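Local coordinates for molybdenum-binding-protein (Azotobacter vinelandii, PDB 1H9J), which binds molybdate, and probably stores it, at sites between the subunits of a trimer of tandem TOBE (Mop) domains, at residues A[95-100]-A[111-116]; A[8-13]-A[60-65]; A[82-87]-A[102-107]. All blocks are in the same frame, centred on the assembly; numbering follows the deposited sequence.

Contact 1 of 3, residues A[95-100]-A[111-116]. With MOO (molybdate ion), chain C; MOO (molybdate ion), chain B.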
loop_
_atom_site.group_PDB
_atom_site.type_symbol
_atom_site.label_atom_id
_atom_site.label_comp_id
_atom_site.label_asym_id
_atom_site.label_seq_id
_atom_site.Cartn_x
_atom_site.Cartn_y
_atom_site.Cartn_z
ATOM N N ALA A 95 -20.667 1.529 0.253
ATOM C CA ALA A 95 -21.161 2.638 1.078
ATOM C C ALA A 95 -20.268 3.887 0.927
ATOM O O ALA A 95 -20.834 4.900 0.528
ATOM C CB ALA A 95 -21.200 2.293 2.575
ATOM N N VAL A 96 -19.000 3.702 1.126
ATOM C CA VAL A 96 -17.989 4.681 0.834
ATOM C C VAL A 96 -17.141 4.265 -0.372
ATOM O O VAL A 96 -16.599 5.099 -1.122
ATOM C CB VAL A 96 -16.979 5.099 1.896
ATOM C CG1 VAL A 96 -17.732 5.937 2.875
ATOM C CG2 VAL A 96 -16.448 4.008 2.801
ATOM N N ASN A 97 -16.933 2.968 -0.493
ATOM C CA ASN A 97 -16.095 2.489 -1.631
ATOM C C ASN A 97 -16.954 1.868 -2.733
ATOM O O ASN A 97 -18.081 1.410 -2.583
ATOM C CB ASN A 97 -15.121 1.461 -1.078
ATOM C CG ASN A 97 -14.032 2.093 -0.262
ATOM O OD1 ASN A 97 -13.368 2.989 -0.802
ATOM N ND2 ASN A 97 -13.804 1.687 0.988
ATOM N N ALA A 98 -16.201 1.615 -3.822
ATOM C CA ALA A 98 -16.736 0.920 -5.000
ATOM C C ALA A 98 -15.664 0.066 -5.675
ATOM O O ALA A 98 -14.500 0.498 -5.763
ATOM C CB ALA A 98 -17.154 1.946 -6.054
ATOM N N GLU A 99 -16.091 -0.993 -6.341
ATOM C CA GLU A 99 -15.198 -1.881 -7.067
ATOM C C GLU A 99 -15.338 -1.635 -8.569
ATOM O O GLU A 99 -16.476 -1.708 -9.023
ATOM C CB GLU A 99 -15.595 -3.376 -6.820
ATOM C CG GLU A 99 -15.331 -3.827 -5.391
ATOM C CD GLU A 99 -15.694 -5.306 -5.244
ATOM O OE1 GLU A 99 -15.636 -6.079 -6.227
ATOM O OE2 GLU A 99 -16.101 -5.668 -4.111
ATOM N N VAL A 100 -14.287 -1.236 -9.264
ATOM C CA VAL A 100 -14.371 -0.996 -10.705
ATOM C C VAL A 100 -13.519 -2.045 -11.407
ATOM O O VAL A 100 -12.319 -2.134 -11.125
ATOM C CB VAL A 100 -13.834 0.400 -11.015
ATOM C CG1 VAL A 100 -13.908 0.776 -12.476
ATOM C CG2 VAL A 100 -14.627 1.460 -10.235
ATOM N N THR A 111 -9.117 -5.183 -11.487
ATOM C CA THR A 111 -10.117 -4.636 -10.539
ATOM C C THR A 111 -9.495 -3.617 -9.606
ATOM O O THR A 111 -8.502 -3.975 -8.934
ATOM C CB THR A 111 -10.809 -5.735 -9.733
ATOM O OG1 THR A 111 -11.634 -6.499 -10.635
ATOM C CG2 THR A 111 -11.812 -5.185 -8.691
ATOM N N SER A 112 -10.118 -2.454 -9.419
ATOM C CA SER A 112 -9.652 -1.410 -8.528
ATOM C C SER A 112 -10.697 -1.080 -7.446
ATOM O O SER A 112 -11.872 -1.205 -7.768
ATOM C CB SER A 112 -9.385 -0.083 -9.299
ATOM O OG SER A 112 -9.095 0.965 -8.387
ATOM N N MET A 113 -10.301 -0.841 -6.205
ATOM C CA MET A 113 -11.238 -0.367 -5.170
ATOM C C MET A 113 -10.982 1.134 -4.976
ATOM O O MET A 113 -9.791 1.484 -4.791
ATOM C CB MET A 113 -11.015 -1.065 -3.839
ATOM C CG MET A 113 -11.947 -0.835 -2.661
ATOM S SD MET A 113 -13.639 -1.359 -2.946
ATOM C CE MET A 113 -13.543 -3.068 -2.399
ATOM N N VAL A 114 -11.981 1.970 -5.283
ATOM C CA VAL A 114 -11.771 3.437 -5.125
ATOM C C VAL A 114 -12.935 4.032 -4.336
ATOM O O VAL A 114 -13.870 3.304 -3.990
ATOM C CB VAL A 114 -11.640 4.132 -6.497
ATOM C CG1 VAL A 114 -10.394 3.636 -7.223
ATOM C CG2 VAL A 114 -12.866 3.878 -7.365
ATOM N N THR A 115 -12.951 5.326 -4.037
ATOM C CA THR A 115 -14.121 5.814 -3.272
ATOM C C THR A 115 -15.250 5.951 -4.265
ATOM O O THR A 115 -15.057 6.189 -5.475
ATOM C CB THR A 115 -13.806 7.186 -2.628
ATOM O OG1 THR A 115 -13.387 8.062 -3.673
ATOM C CG2 THR A 115 -12.764 7.109 -1.535
ATOM N N LYS A 116 -16.522 5.954 -3.787
ATOM C CA LYS A 116 -17.618 6.233 -4.687
ATOM C C LYS A 116 -17.521 7.692 -5.159
ATOM O O LYS A 116 -17.983 7.957 -6.260
ATOM C CB LYS A 116 -18.983 5.970 -4.071
ATOM C CG LYS A 116 -19.355 6.865 -2.905
ATOM C CD LYS A 116 -20.673 6.414 -2.277
ATOM C CE LYS A 116 -21.174 7.498 -1.336
ATOM N NZ LYS A 116 -22.307 7.026 -0.486
HETATM MO MO MOO C . -9.070 6.623 -3.913
HETATM O O1 MOO C . -8.197 6.308 -5.423
HETATM O O2 MOO C . -9.117 5.133 -2.933
HETATM O O3 MOO C . -8.167 7.773 -2.859
HETATM O O4 MOO C . -10.724 7.169 -4.250
HETATM MO MO MOO B . -17.393 -0.164 2.571
HETATM O O1 MOO B . -15.648 -0.093 2.332
HETATM O O2 MOO B . -17.991 -1.760 2.384
#
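The flat carboxamide of Asn97 turns its oxygen edge to segment 111-116: OD1 lies 3.2 Å from Val114 O, two acceptors and not a bond. Met113 SD packs on Asn97 CB at 3.7 Å. The methionine reaches there because CG is anti to the backbone N (chi1 -174°) and the chain folds back; Met113 CE lies on Glu99 CG at 3.6 Å. At the amide's other end, Asn97 ND2 donates a nearly straight bond of 2.9 Å (167°) to O1 of one molybdate. Asn97 of both other subunits donates too, alongside Ala95 N and Val96 N of the third, so an alanine here, repeated in all three subunits, would probably strip the anion of its three carboxamide donors. A second molybdate meets Thr115, whose OG1 and backbone N both donate to O4, each at 2.9 Å. With chi1 at 55°, OG1 sits between its own backbone N and carbonyl carbon, and also caps Ala118 N. Arg9, Ser7, Lys63 and Ala64 of the second subunit complete that site. Lys116 NZ bonds Ala95 O at 2.8 Å, almost in line with the carbonyl, and Lys116 N bonds Val96 O. Both anions are bound from one antiparallel hairpin, pairing Ala98 with Val114 and Val100 with Ser112. Val119 of helix 116-122 packs against Ala98, Val100 and Val114, and Leu69 of strand 68-70 covers Val100 and Ser112.

Contact 2 of 3, residues A[8-13]-A[60-65]; sequences ARNVFK and AVVKAP. With MOO (molybdate ion), chain D.
Asn10 and Val62 face each other as a hydrogen-bonded pair of antiparallel strands in the first TOBE domain, a member of the OB-fold clan, where strand 10-21 runs beside strand 57-62. Their side chains leave the sheet on the same face and meet CB to CB at 4.0 Å. The Asn10 carboxamide turns back over its neighbour: CG lies beside the backbone N (chi1 -58°), and ND2 donates to Val62 O over 3.2 Å, coming from above the carbonyl plane. Asn10 N gives the same oxygen a second, weak bond, while OD1 accepts from Thr111 N in the other half of the chain. The amide is thus held at both ends, which fixes its rotation. Farther along this face, Phe12 and Ala60 pair and both pack on Leu38; Leu32 also touches the phenylalanine. Val61 meets Val11 loosely on the other face, while Val61 CG1 is pressed by CB of Ala8, from the loop before the strand, at 3.4 Å, tighter than usual for two carbons. Beyond the paired strands, residues of both segments line a molybdate. The Arg9 side chain leads away from segment 60-65, its NH2 forming a salt bridge with Glu121 of the third subunit, but its backbone N donates to O3 of the anion at 2.8 Å. Lys63 bends at its end (chi4 -72°), bringing NZ to O2 at 2.9 Å and also to Met113 O of the third subunit. Ala64 N meets O3 at 3.0 Å in an almost perfectly straight bond, 178° at the hydrogen.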
loop_
_atom_site.group_PDB
_atom_site.type_symbol
_atom_site.label_atom_id
_atom_site.label_comp_id
_atom_site.label_asym_id
_atom_site.label_seq_id
_atom_site.Cartn_x
_atom_site.Cartn_y
_atom_site.Cartn_z
ATOM N N ALA A 8 -6.633 -11.319 -3.020
ATOM C CA ALA A 8 -6.425 -10.257 -4.014
ATOM C C ALA A 8 -7.348 -10.428 -5.195
ATOM O O ALA A 8 -7.479 -11.507 -5.784
ATOM C CB ALA A 8 -4.957 -10.233 -4.481
ATOM N N ARG A 9 -7.896 -9.271 -5.640
ATOM C CA ARG A 9 -8.812 -9.348 -6.760
ATOM C C ARG A 9 -8.060 -9.595 -8.067
ATOM O O ARG A 9 -8.713 -9.884 -9.068
ATOM C CB ARG A 9 -9.727 -8.133 -6.889
ATOM C CG ARG A 9 -10.731 -7.936 -5.758
ATOM C CD ARG A 9 -11.607 -9.148 -5.520
ATOM N NE ARG A 9 -11.024 -10.309 -4.909
ATOM C CZ ARG A 9 -11.428 -11.572 -5.051
ATOM N NH1 ARG A 9 -12.513 -11.812 -5.836
ATOM N NH2 ARG A 9 -10.855 -12.589 -4.477
ATOM N N ASN A 10 -6.785 -9.287 -8.148
ATOM C CA ASN A 10 -6.055 -9.418 -9.376
ATOM C C ASN A 10 -4.846 -10.364 -9.202
ATOM O O ASN A 10 -4.074 -10.229 -8.265
ATOM C CB ASN A 10 -5.384 -8.061 -9.745
ATOM C CG ASN A 10 -6.489 -7.003 -9.865
ATOM O OD1 ASN A 10 -7.424 -7.075 -10.663
ATOM N ND2 ASN A 10 -6.460 -6.053 -8.950
ATOM N N VAL A 11 -4.995 -11.539 -9.833
ATOM C CA VAL A 11 -3.963 -12.569 -9.884
ATOM C C VAL A 11 -3.765 -12.982 -11.357
ATOM O O VAL A 11 -4.662 -13.557 -11.992
ATOM C CB VAL A 11 -4.382 -13.825 -9.115
ATOM C CG1 VAL A 11 -3.376 -14.973 -9.115
ATOM C CG2 VAL A 11 -4.751 -13.519 -7.656
ATOM N N PHE A 12 -2.648 -12.535 -11.908
ATOM C CA PHE A 12 -2.363 -12.734 -13.333
ATOM C C PHE A 12 -1.265 -13.773 -13.520
ATOM O O PHE A 12 -0.263 -13.764 -12.795
ATOM C CB PHE A 12 -1.851 -11.438 -13.968
ATOM C CG PHE A 12 -2.796 -10.278 -13.792
ATOM C CD1 PHE A 12 -2.444 -9.189 -13.011
ATOM C CD2 PHE A 12 -4.015 -10.321 -14.437
ATOM C CE1 PHE A 12 -3.326 -8.127 -12.889
ATOM C CE2 PHE A 12 -4.928 -9.280 -14.290
ATOM C CZ PHE A 12 -4.557 -8.198 -13.518
ATOM N N LYS A 13 -1.461 -14.649 -14.483
ATOM C CA LYS A 13 -0.410 -15.593 -14.869
ATOM C C LYS A 13 0.391 -14.979 -16.017
ATOM O O LYS A 13 -0.203 -14.335 -16.896
ATOM C CB LYS A 13 -1.018 -16.923 -15.330
ATOM N N ALA A 60 1.335 -12.836 -10.846
ATOM C CA ALA A 60 1.529 -11.484 -10.271
ATOM C C ALA A 60 0.219 -11.145 -9.488
ATOM O O ALA A 60 -0.835 -11.460 -10.040
ATOM C CB ALA A 60 1.787 -10.457 -11.349
ATOM N N VAL A 61 0.384 -10.696 -8.238
ATOM C CA VAL A 61 -0.781 -10.520 -7.364
ATOM C C VAL A 61 -0.896 -9.077 -6.891
ATOM O O VAL A 61 0.095 -8.464 -6.474
ATOM C CB VAL A 61 -0.615 -11.414 -6.107
ATOM C CG1 VAL A 61 -1.738 -11.137 -5.102
ATOM C CG2 VAL A 61 -0.617 -12.910 -6.485
ATOM N N VAL A 62 -2.054 -8.446 -7.241
ATOM C CA VAL A 62 -2.229 -7.038 -6.875
ATOM C C VAL A 62 -3.559 -6.823 -6.132
ATOM O O VAL A 62 -4.586 -7.208 -6.649
ATOM C CB VAL A 62 -2.202 -6.179 -8.153
ATOM C CG1 VAL A 62 -2.411 -4.699 -7.752
ATOM C CG2 VAL A 62 -0.855 -6.274 -8.841
ATOM N N LYS A 63 -3.493 -6.360 -4.869
ATOM C CA LYS A 63 -4.770 -6.111 -4.177
ATOM C C LYS A 63 -5.513 -4.952 -4.844
ATOM O O LYS A 63 -4.970 -3.933 -5.236
ATOM C CB LYS A 63 -4.395 -5.735 -2.745
ATOM C CG LYS A 63 -5.416 -6.114 -1.679
ATOM C CD LYS A 63 -4.746 -5.616 -0.378
ATOM C CE LYS A 63 -5.271 -6.530 0.730
ATOM N NZ LYS A 63 -6.704 -6.167 0.953
ATOM N N ALA A 64 -6.854 -5.061 -4.800
ATOM C CA ALA A 64 -7.685 -3.992 -5.381
ATOM C C ALA A 64 -7.419 -2.580 -4.964
ATOM O O ALA A 64 -7.330 -1.655 -5.796
ATOM C CB ALA A 64 -9.139 -4.372 -5.064
ATOM N N PRO A 65 -7.302 -2.257 -3.668
ATOM C CA PRO A 65 -7.047 -0.908 -3.193
ATOM C C PRO A 65 -5.711 -0.374 -3.609
ATOM O O PRO A 65 -5.397 0.784 -3.268
ATOM C CB PRO A 65 -7.160 -0.956 -1.678
ATOM C CG PRO A 65 -7.435 -2.352 -1.324
ATOM C CD PRO A 65 -7.456 -3.211 -2.563
HETATM MO MO MOO D . -8.690 -7.884 -1.933
HETATM O O1 MOO D . -7.474 -8.902 -1.141
HETATM O O2 MOO D . -8.778 -6.308 -1.103
HETATM O O3 MOO D . -8.186 -7.437 -3.604
HETATM O O4 MOO D . -10.281 -8.671 -1.894
#

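Contact 3 of 3, residues A[82-87]-A[102-107]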
loop_
_atom_site.group_PDB
_atom_site.type_symbol
_atom_site.label_atom_id
_atom_site.label_comp_id
_atom_site.label_asym_id
_atom_site.label_seq_id
_atom_site.Cartn_x
_atom_site.Cartn_y
_atom_site.Cartn_z
ATOM N N ASN A 82 3.485 1.126 -13.995
ATOM C CA ASN A 82 2.423 0.474 -14.714
ATOM C C ASN A 82 1.206 1.387 -14.927
ATOM O O ASN A 82 0.676 1.850 -13.927
ATOM C CB ASN A 82 1.888 -0.770 -13.949
ATOM C CG ASN A 82 3.023 -1.734 -13.692
ATOM O OD1 ASN A 82 3.584 -2.214 -14.717
ATOM N ND2 ASN A 82 3.456 -1.990 -12.450
ATOM N N ILE A 83 0.947 1.707 -16.184
ATOM C CA ILE A 83 -0.177 2.518 -16.634
ATOM C C ILE A 83 -0.896 1.700 -17.707
ATOM O O ILE A 83 -0.477 1.739 -18.877
ATOM C CB ILE A 83 0.191 3.923 -17.121
ATOM C CG1 ILE A 83 0.888 4.687 -15.986
ATOM C CG2 ILE A 83 -1.065 4.697 -17.538
ATOM C CD1 ILE A 83 1.494 6.014 -16.402
ATOM N N LEU A 84 -1.977 1.000 -17.340
ATOM C CA LEU A 84 -2.610 0.034 -18.246
ATOM C C LEU A 84 -3.942 0.594 -18.726
ATOM O O LEU A 84 -4.808 0.771 -17.873
ATOM C CB LEU A 84 -2.861 -1.324 -17.597
ATOM C CG LEU A 84 -1.660 -1.925 -16.840
ATOM C CD1 LEU A 84 -1.992 -3.312 -16.316
ATOM C CD2 LEU A 84 -0.436 -2.037 -17.745
ATOM N N THR A 85 -4.010 0.773 -20.058
ATOM C CA THR A 85 -5.272 1.395 -20.512
ATOM C C THR A 85 -6.354 0.413 -20.854
ATOM O O THR A 85 -6.080 -0.672 -21.398
ATOM C CB THR A 85 -4.958 2.276 -21.732
ATOM O OG1 THR A 85 -4.355 1.439 -22.736
ATOM C CG2 THR A 85 -4.041 3.397 -21.290
ATOM N N GLY A 86 -7.597 0.755 -20.499
ATOM C CA GLY A 86 -8.670 -0.205 -20.758
ATOM C C GLY A 86 -10.015 0.532 -20.766
ATOM O O GLY A 86 -10.078 1.757 -20.957
ATOM N N THR A 87 -11.070 -0.284 -20.810
ATOM C CA THR A 87 -12.421 0.257 -20.793
ATOM C C THR A 87 -13.176 -0.279 -19.590
ATOM O O THR A 87 -12.990 -1.435 -19.230
ATOM C CB THR A 87 -13.206 -0.077 -22.091
ATOM O OG1 THR A 87 -13.207 -1.487 -22.278
ATOM C CG2 THR A 87 -12.540 0.543 -23.309
ATOM N N LEU A 102 -11.862 -3.108 -15.122
ATOM C CA LEU A 102 -11.608 -2.601 -16.463
ATOM C C LEU A 102 -11.244 -3.799 -17.358
ATOM O O LEU A 102 -10.550 -4.701 -16.892
ATOM C CB LEU A 102 -10.383 -1.692 -16.477
ATOM C CG LEU A 102 -10.335 -0.479 -15.584
ATOM C CD1 LEU A 102 -8.983 0.224 -15.819
ATOM C CD2 LEU A 102 -11.518 0.437 -15.898
ATOM N N ALA A 103 -11.572 -3.725 -18.632
ATOM C CA ALA A 103 -11.136 -4.793 -19.549
ATOM C C ALA A 103 -9.933 -4.201 -20.277
ATOM O O ALA A 103 -10.069 -3.088 -20.827
ATOM C CB ALA A 103 -12.176 -5.191 -20.566
ATOM N N LEU A 104 -8.806 -4.900 -20.307
ATOM C CA LEU A 104 -7.650 -4.322 -21.020
ATOM C C LEU A 104 -7.613 -4.855 -22.440
ATOM O O LEU A 104 -8.260 -5.886 -22.666
ATOM C CB LEU A 104 -6.395 -4.659 -20.198
ATOM C CG LEU A 104 -6.506 -4.261 -18.713
ATOM C CD1 LEU A 104 -5.362 -4.831 -17.893
ATOM C CD2 LEU A 104 -6.588 -2.742 -18.568
ATOM N N GLN A 105 -6.919 -4.195 -23.379
ATOM C CA GLN A 105 -6.869 -4.755 -24.730
ATOM C C GLN A 105 -6.098 -6.079 -24.647
ATOM O O GLN A 105 -4.976 -6.133 -24.186
ATOM C CB GLN A 105 -6.272 -3.866 -25.822
ATOM C CG GLN A 105 -6.423 -4.475 -27.206
ATOM C CD GLN A 105 -6.153 -3.632 -28.425
ATOM O OE1 GLN A 105 -6.062 -4.184 -29.533
ATOM N NE2 GLN A 105 -6.027 -2.315 -28.293
ATOM N N GLY A 106 -6.751 -7.142 -25.088
ATOM C CA GLY A 106 -6.167 -8.473 -25.066
ATOM C C GLY A 106 -7.094 -9.384 -24.263
ATOM O O GLY A 106 -7.080 -10.595 -24.476
ATOM N N GLY A 107 -7.869 -8.781 -23.369
ATOM C CA GLY A 107 -8.848 -9.520 -22.598
ATOM C C GLY A 107 -8.635 -9.629 -21.103
ATOM O O GLY A 107 -9.460 -10.203 -20.390
#
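Thr87 paired with Ala103 marks the far end of a beta hairpin, strands 82-93 and 97-104 of the second TOBE domain, in a partly exposed region that no other subunit touches. Two backbone bonds join them: Thr87 N to Ala103 O at 3.0 Å and Ala103 N to Thr87 O at 2.8 Å. Past this pair the strands diverge; the N-to-C directions of the two short segments make 116°, far from the 180° of a straight antiparallel pair. Gly86 has no CB, and its CA comes within 3.2 Å of Ala103 O; a side chain would collide there with that oxygen and with Leu104 CD2. Leu104 fills the widening angle instead. With its CG placed beside the backbone N (chi1 -52°), Leu104 CD2 lies 3.5 Å from Thr85 O and Leu104 CD1 touches Leu84 CD1 at 4.0 Å. Leu104 and Leu102 both also touch Ile110 of strand 109-115. The chain then leaves through a type II turn, Leu104 to Gly107, closed by Gly107 N to Leu104 O at 3.0 Å. With just two hydrogen bonds between the segments, cohesion where the strands part rests on leucine packing and on the close backbone approach that glycine permits.

Contacts 1 and 2 are mostly buried and each holds molybdate between subunits, whereas contact 3 is partly exposed, touches no other chain and binds no anion. Contacts 1 and 3 share strand 97-104: 82-87 pairs with its far end and 111-116 with its start, so three neighbouring strands of one sheet are joined. Contact 2 belongs to the other TOBE domain, yet it touches contact 1 directly through Met113 N with Ala64 O and the packing of Thr111 on Arg9. The chemistry follows place: amide, hydroxyl, lysine and backbone donors gather where subunits meet, while contact 3 has only backbone hydrogen bonds between its segments and otherwise apolar packing.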